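Prenyltransference for protein (Lavandula lanata, PDB 5HC6) probably transfers prenyl groups between isoprenoid diphosphates, as enzymes of the cis-prenyltransferase (undecaprenyl diphosphate synthase-like) family do. Local coordinates at residues A[60-65]-A[136-141]; A[176-181]-A[204-209]. One frame throughout, in Å; residues are numbered along the deposited sequence.

Contact 1: A[60-65]-A[136-141]; sequences LTIWAL and FILAVA
Strands 60-65 and 136-140 run side by side and parallel, their axes 4.7 Å apart at closest and turned 26° from each other. They lie in the six-stranded parallel sheet at the centre of the cis-prenyltransferase fold, where 59-65 is flanked by 15-19 and 135-140. A ladder of backbone bonds alternates across the gap: Ile137 N to Leu60 O, Ile62 N to Ile137 O, Ala139 N to Ile62 O. Then Ala64 is an extra residue, a beta bulge that shifts the pairing by one. At the bulge the carbonyl oxygen of Ala139 accepts two consecutive N-H groups, Ala64 N at 2.8 Å and, weakly, Leu65 N at 3.4 Å, before Leu65 pairs with Val140.

One face carries Leu60, Ile62, Phe136 and Leu138, which pack against Ile49 and Trp45 of helix 34-54. The Phe136 ring, its CG trans to the main-chain N (chi1 167°), leans back to the partner strand: the CD1 edge comes to 3.3 Å from Leu60 O, near the ring plane, while CE1 meets Ile62 CD1 at 3.8 Å. Leu138 CD1 packs on Ala64 CB at 3.7 Å, where the bulge turns this methyl toward the other strand.

On the other face, Thr61 and Ile137 stand side by side and point the same way, the methyl CG2 of Thr61 4.0 Å from Ile137 CG2. The threonine hydroxyl bonds to His15 NE2, so this polar group is satisfied within the buried sheet. Trp63 stacks on Phe203 and gives its NE1 hydrogen to Tyr142 O; its pyrrole carbon CD1 rests 3.7 Å from Ala139 CB.

Contact 2: A[176-181]-A[204-209]; sequences QHLMTN and FLWQLP
Thr180 and Gln207 approach from opposite directions and share a hydrogen bond: Gln207 NE2 donates to Thr180 OG1 at 3.1 Å and 163°, with the hydroxyl oxygen close to the amide plane. The same nitrogen also bonds to Asp147 OD2 on helix 144-160, so two acceptors fix the rotation of the buried amide. Thr180 offers its oxygen from a position between the backbone N and the carbonyl carbon (chi1 50°), which sets the methyl opposite the carbonyl carbon, where it reaches Phe204.

Apolar packing uses that methyl, Thr180 CG2 lying 3.6 Å from CE1 of the Phe204 ring. With an alanine at Thr180, Gln207 NE2 would probably keep Asp147 but lose its hydroxyl acceptor, and a gap is likely to open beside Phe204 CE1. In the cis-prenyltransferase fold, 176-181 leads on from the end of helix 171-176. The loop 204-209, which holds a type I turn from Leu205 to Leu208, lies between strands 190-193 and 212-215.

The third kind is a CH-pi contact, in which Leu178 CD2 sits over one face of the Trp206 five-membered ring, 3.5 Å from its centroid and 21° off the normal. Trp206 NE1 bonds to Glu175 OE1, and Arg145 of the second subunit makes a cation-pi contact with the indole and bonds through NE to Trp206 O.

Contact 1 lies at the middle of the chain and joins two sheet strands; contact 2, its centre about 13 Å from that of contact 1, is also buried but joins irregular segments beside the subunit interface. The first is held mainly by repeated backbone bonds between strands, with apolar side chains on either face, whereas side chains alone bridge the second, through an amide-hydroxyl bond, a methyl on a ring and a leucine over an indole. They touch where Thr61 CG2 of the sheet packs 4.3 Å from Phe204 CZ of the loop. Tyr142, just after strand 135-140, touches both contacts and packs on the Phe204 ring.

Contact 1: A[60-65]-A[136-141]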
loop_
_atom_site.group_PDB
_atom_site.type_symbol
_atom_site.label_atom_id
_atom_site.label_comp_id
_atom_site.label_asym_id
_atom_site.label_seq_id
_atom_site.Cartn_x
_atom_site.Cartn_y
_atom_site.Cartn_z
ATOM N N LEU A 60 -2.076 16.033 -9.373
ATOM C CA LEU A 60 -3.300 15.377 -8.992
ATOM C C LEU A 60 -3.509 14.192 -9.889
ATOM O O LEU A 60 -3.560 14.359 -11.126
ATOM C CB LEU A 60 -4.484 16.311 -9.188
ATOM C CG LEU A 60 -5.807 15.735 -8.689
ATOM C CD1 LEU A 60 -5.887 15.894 -7.192
ATOM C CD2 LEU A 60 -6.963 16.428 -9.400
ATOM N N THR A 61 -3.717 13.024 -9.257
ATOM C CA THR A 61 -4.013 11.801 -9.978
ATOM C C THR A 61 -5.409 11.344 -9.682
ATOM O O THR A 61 -5.790 11.305 -8.511
ATOM C CB THR A 61 -3.081 10.658 -9.593
ATOM O OG1 THR A 61 -1.764 11.059 -9.837
ATOM C CG2 THR A 61 -3.378 9.362 -10.449
ATOM N N ILE A 62 -6.173 11.034 -10.742
ATOM C CA ILE A 62 -7.462 10.429 -10.574
ATOM C C ILE A 62 -7.457 9.048 -11.180
ATOM O O ILE A 62 -7.080 8.847 -12.343
ATOM C CB ILE A 62 -8.578 11.286 -11.146
ATOM C CG1 ILE A 62 -8.643 12.632 -10.413
ATOM C CG2 ILE A 62 -9.907 10.548 -11.043
ATOM C CD1 ILE A 62 -9.736 13.569 -10.984
ATOM N N TRP A 63 -7.870 8.081 -10.360
ATOM C CA TRP A 63 -7.839 6.665 -10.741
ATOM C C TRP A 63 -9.154 6.346 -11.318
ATOM O O TRP A 63 -10.131 6.219 -10.582
ATOM C CB TRP A 63 -7.610 5.735 -9.567
ATOM C CG TRP A 63 -7.288 4.294 -9.931
ATOM C CD1 TRP A 63 -6.576 3.801 -11.054
ATOM C CD2 TRP A 63 -7.590 3.167 -9.144
ATOM N NE1 TRP A 63 -6.451 2.434 -10.966
ATOM C CE2 TRP A 63 -7.044 2.020 -9.801
ATOM C CE3 TRP A 63 -8.256 2.997 -7.935
ATOM C CZ2 TRP A 63 -7.139 0.761 -9.262
ATOM C CZ3 TRP A 63 -8.388 1.724 -7.440
ATOM C CH2 TRP A 63 -7.806 0.626 -8.089
ATOM N N ALA A 64 -9.162 6.225 -12.643
ATOM C CA ALA A 64 -10.395 6.106 -13.436
ATOM C C ALA A 64 -10.785 4.655 -13.705
ATOM O O ALA A 64 -11.950 4.347 -14.001
ATOM C CB ALA A 64 -10.188 6.805 -14.773
ATOM N N LEU A 65 -9.808 3.764 -13.721
ATOM C CA LEU A 65 -10.106 2.431 -14.160
ATOM C C LEU A 65 -9.000 1.469 -13.867
ATOM O O LEU A 65 -7.848 1.715 -14.245
ATOM C CB LEU A 65 -10.360 2.440 -15.650
ATOM C CG LEU A 65 -11.147 1.199 -16.070
ATOM C CD1 LEU A 65 -12.606 1.353 -15.672
ATOM C CD2 LEU A 65 -10.984 1.003 -17.580
ATOM N N PHE A 136 -1.902 16.895 -14.126
ATOM C CA PHE A 136 -3.053 16.068 -13.907
ATOM C C PHE A 136 -2.840 14.755 -14.616
ATOM O O PHE A 136 -2.753 14.765 -15.837
ATOM C CB PHE A 136 -4.323 16.716 -14.466
ATOM C CG PHE A 136 -5.495 15.786 -14.540
ATOM C CD1 PHE A 136 -5.842 14.977 -13.463
ATOM C CD2 PHE A 136 -6.267 15.705 -15.703
ATOM C CE1 PHE A 136 -6.934 14.097 -13.537
ATOM C CE2 PHE A 136 -7.356 14.824 -15.787
ATOM C CZ PHE A 136 -7.676 13.998 -14.700
ATOM N N ILE A 137 -2.773 13.653 -13.835
ATOM C CA ILE A 137 -2.648 12.294 -14.342
ATOM C C ILE A 137 -3.970 11.551 -14.201
ATOM O O ILE A 137 -4.561 11.499 -13.119
ATOM C CB ILE A 137 -1.582 11.496 -13.610
ATOM C CG1 ILE A 137 -0.204 11.981 -13.987
ATOM C CG2 ILE A 137 -1.669 10.014 -13.962
ATOM C CD1 ILE A 137 0.939 11.429 -13.120
ATOM N N LEU A 138 -4.434 10.984 -15.310
ATOM C CA LEU A 138 -5.577 10.104 -15.303
ATOM C C LEU A 138 -5.026 8.698 -15.406
ATOM O O LEU A 138 -4.321 8.352 -16.356
ATOM C CB LEU A 138 -6.509 10.413 -16.473
ATOM C CG LEU A 138 -7.821 9.664 -16.374
ATOM C CD1 LEU A 138 -8.659 10.136 -15.192
ATOM C CD2 LEU A 138 -8.566 9.790 -17.686
ATOM N N ALA A 139 -5.287 7.925 -14.375
ATOM C CA ALA A 139 -4.792 6.568 -14.287
ATOM C C ALA A 139 -5.909 5.663 -14.791
ATOM O O ALA A 139 -6.945 5.493 -14.122
ATOM C CB ALA A 139 -4.395 6.214 -12.833
ATOM N N VAL A 140 -5.697 5.094 -15.980
ATOM C CA VAL A 140 -6.724 4.326 -16.683
ATOM C C VAL A 140 -6.150 2.980 -17.098
ATOM O O VAL A 140 -5.096 2.918 -17.721
ATOM C CB VAL A 140 -7.193 5.000 -17.975
ATOM C CG1 VAL A 140 -8.670 4.731 -18.179
ATOM C CG2 VAL A 140 -6.929 6.476 -17.970
ATOM N N ALA A 141 -6.856 1.901 -16.741
ATOM C CA ALA A 141 -6.334 0.563 -16.891
ATOM C C ALA A 141 -4.994 0.516 -16.150
ATOM O O ALA A 141 -4.005 -0.030 -16.642
ATOM C CB ALA A 141 -6.174 0.213 -18.389
#

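Contact 2: A[176-181]-A[204-209]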
loop_
_atom_site.group_PDB
_atom_site.type_symbol
_atom_site.label_atom_id
_atom_site.label_comp_id
_atom_site.label_asym_id
_atom_site.label_seq_id
_atom_site.Cartn_x
_atom_site.Cartn_y
_atom_site.Cartn_z
ATOM N N GLN A 176 12.466 4.462 -11.689
ATOM C CA GLN A 176 12.539 4.989 -13.066
ATOM C C GLN A 176 11.865 4.138 -14.102
ATOM O O GLN A 176 11.616 4.620 -15.218
ATOM C CB GLN A 176 13.996 5.216 -13.485
ATOM C CG GLN A 176 14.703 6.245 -12.595
ATOM C CD GLN A 176 16.228 6.069 -12.544
ATOM O OE1 GLN A 176 16.877 5.602 -13.503
ATOM N NE2 GLN A 176 16.811 6.460 -11.409
ATOM N N HIS A 177 11.485 2.896 -13.749
ATOM C CA HIS A 177 10.736 2.046 -14.711
ATOM C C HIS A 177 9.274 1.838 -14.426
ATOM O O HIS A 177 8.599 1.072 -15.126
ATOM C CB HIS A 177 11.412 0.722 -14.801
ATOM C CG HIS A 177 12.791 0.835 -15.330
ATOM N ND1 HIS A 177 13.858 1.154 -14.527
ATOM C CD2 HIS A 177 13.268 0.768 -16.595
ATOM C CE1 HIS A 177 14.954 1.220 -15.264
ATOM N NE2 HIS A 177 14.623 0.997 -16.521
ATOM N N LEU A 178 8.778 2.551 -13.422
ATOM C CA LEU A 178 7.372 2.543 -13.123
ATOM C C LEU A 178 6.621 3.501 -14.029
ATOM O O LEU A 178 7.166 4.489 -14.506
ATOM C CB LEU A 178 7.215 2.983 -11.677
ATOM C CG LEU A 178 7.079 1.999 -10.530
ATOM C CD1 LEU A 178 7.178 0.517 -10.805
ATOM C CD2 LEU A 178 7.861 2.430 -9.321
ATOM N N MET A 179 5.334 3.280 -14.196
ATOM C CA MET A 179 4.527 4.170 -14.989
ATOM C C MET A 179 4.458 5.595 -14.458
ATOM O O MET A 179 4.042 6.528 -15.176
ATOM C CB MET A 179 3.129 3.611 -15.103
ATOM C CG MET A 179 3.076 2.386 -15.991
ATOM S SD MET A 179 1.470 1.590 -15.953
ATOM C CE MET A 179 1.996 -0.034 -16.514
ATOM N N THR A 180 4.800 5.766 -13.191
ATOM C CA THR A 180 4.869 7.096 -12.629
ATOM C C THR A 180 6.197 7.807 -12.919
ATOM O O THR A 180 6.427 8.920 -12.405
ATOM C CB THR A 180 4.624 7.065 -11.126
ATOM O OG1 THR A 180 5.465 6.057 -10.508
ATOM C CG2 THR A 180 3.162 6.761 -10.877
ATOM N N ASN A 181 7.060 7.194 -13.743
ATOM C CA ASN A 181 8.335 7.815 -14.054
ATOM C C ASN A 181 8.136 9.105 -14.857
ATOM O O ASN A 181 9.047 9.842 -15.012
ATOM C CB ASN A 181 9.293 6.849 -14.729
ATOM C CG ASN A 181 8.871 6.470 -16.136
ATOM O OD1 ASN A 181 7.932 6.999 -16.729
ATOM N ND2 ASN A 181 9.597 5.492 -16.681
ATOM N N PHE A 204 -1.976 2.257 -6.640
ATOM C CA PHE A 204 -0.569 2.323 -6.360
ATOM C C PHE A 204 -0.225 1.439 -5.195
ATOM O O PHE A 204 -0.922 1.422 -4.144
ATOM C CB PHE A 204 -0.174 3.739 -5.888
ATOM C CG PHE A 204 -0.253 4.808 -6.947
ATOM C CD1 PHE A 204 0.203 4.578 -8.235
ATOM C CD2 PHE A 204 -0.751 6.052 -6.642
ATOM C CE1 PHE A 204 0.163 5.572 -9.202
ATOM C CE2 PHE A 204 -0.776 7.080 -7.609
ATOM C CZ PHE A 204 -0.292 6.839 -8.897
ATOM N N LEU A 205 0.954 0.828 -5.288
ATOM C CA LEU A 205 1.510 0.067 -4.166
ATOM C C LEU A 205 2.915 0.523 -3.816
ATOM O O LEU A 205 3.189 1.000 -2.717
ATOM C CB LEU A 205 1.501 -1.386 -4.597
ATOM C CG LEU A 205 0.280 -2.283 -4.315
ATOM C CD1 LEU A 205 -0.994 -1.734 -3.702
ATOM C CD2 LEU A 205 0.050 -3.245 -5.445
ATOM N N TRP A 206 3.830 0.396 -4.768
ATOM C CA TRP A 206 5.184 0.906 -4.609
ATOM C C TRP A 206 5.187 2.408 -4.149
ATOM O O TRP A 206 5.987 2.857 -3.352
ATOM C CB TRP A 206 5.900 0.802 -5.972
ATOM C CG TRP A 206 7.202 1.563 -5.938
ATOM C CD1 TRP A 206 7.373 2.896 -6.147
ATOM C CD2 TRP A 206 8.498 1.025 -5.639
ATOM N NE1 TRP A 206 8.692 3.224 -5.976
ATOM C CE2 TRP A 206 9.407 2.099 -5.668
ATOM C CE3 TRP A 206 8.979 -0.269 -5.340
ATOM C CZ2 TRP A 206 10.772 1.924 -5.413
ATOM C CZ3 TRP A 206 10.326 -0.444 -5.092
ATOM C CH2 TRP A 206 11.211 0.654 -5.122
ATOM N N GLN A 207 4.292 3.168 -4.715
ATOM C CA GLN A 207 4.228 4.617 -4.508
ATOM C C GLN A 207 3.704 5.055 -3.164
ATOM O O GLN A 207 3.808 6.241 -2.841
ATOM C CB GLN A 207 3.353 5.235 -5.609
ATOM C CG GLN A 207 3.977 5.039 -6.978
ATOM C CD GLN A 207 3.611 3.793 -7.746
ATOM O OE1 GLN A 207 2.902 2.880 -7.272
ATOM N NE2 GLN A 207 4.123 3.736 -8.989
ATOM N N LEU A 208 3.290 4.116 -2.302
ATOM C CA LEU A 208 2.562 4.533 -1.080
ATOM C C LEU A 208 3.187 4.354 0.341
ATOM O O LEU A 208 2.441 4.363 1.353
ATOM C CB LEU A 208 1.207 3.826 -1.053
ATOM C CG LEU A 208 0.276 4.057 -2.233
ATOM C CD1 LEU A 208 -1.018 3.308 -1.905
ATOM C CD2 LEU A 208 -0.013 5.528 -2.491
ATOM N N PRO A 209 4.510 4.181 0.449
ATOM C CA PRO A 209 5.046 3.808 1.727
ATOM C C PRO A 209 4.833 4.821 2.833
ATOM O O PRO A 209 4.708 4.408 3.963
ATOM C CB PRO A 209 6.536 3.660 1.445
ATOM C CG PRO A 209 6.785 4.582 0.303
ATOM C CD PRO A 209 5.585 4.362 -0.544
#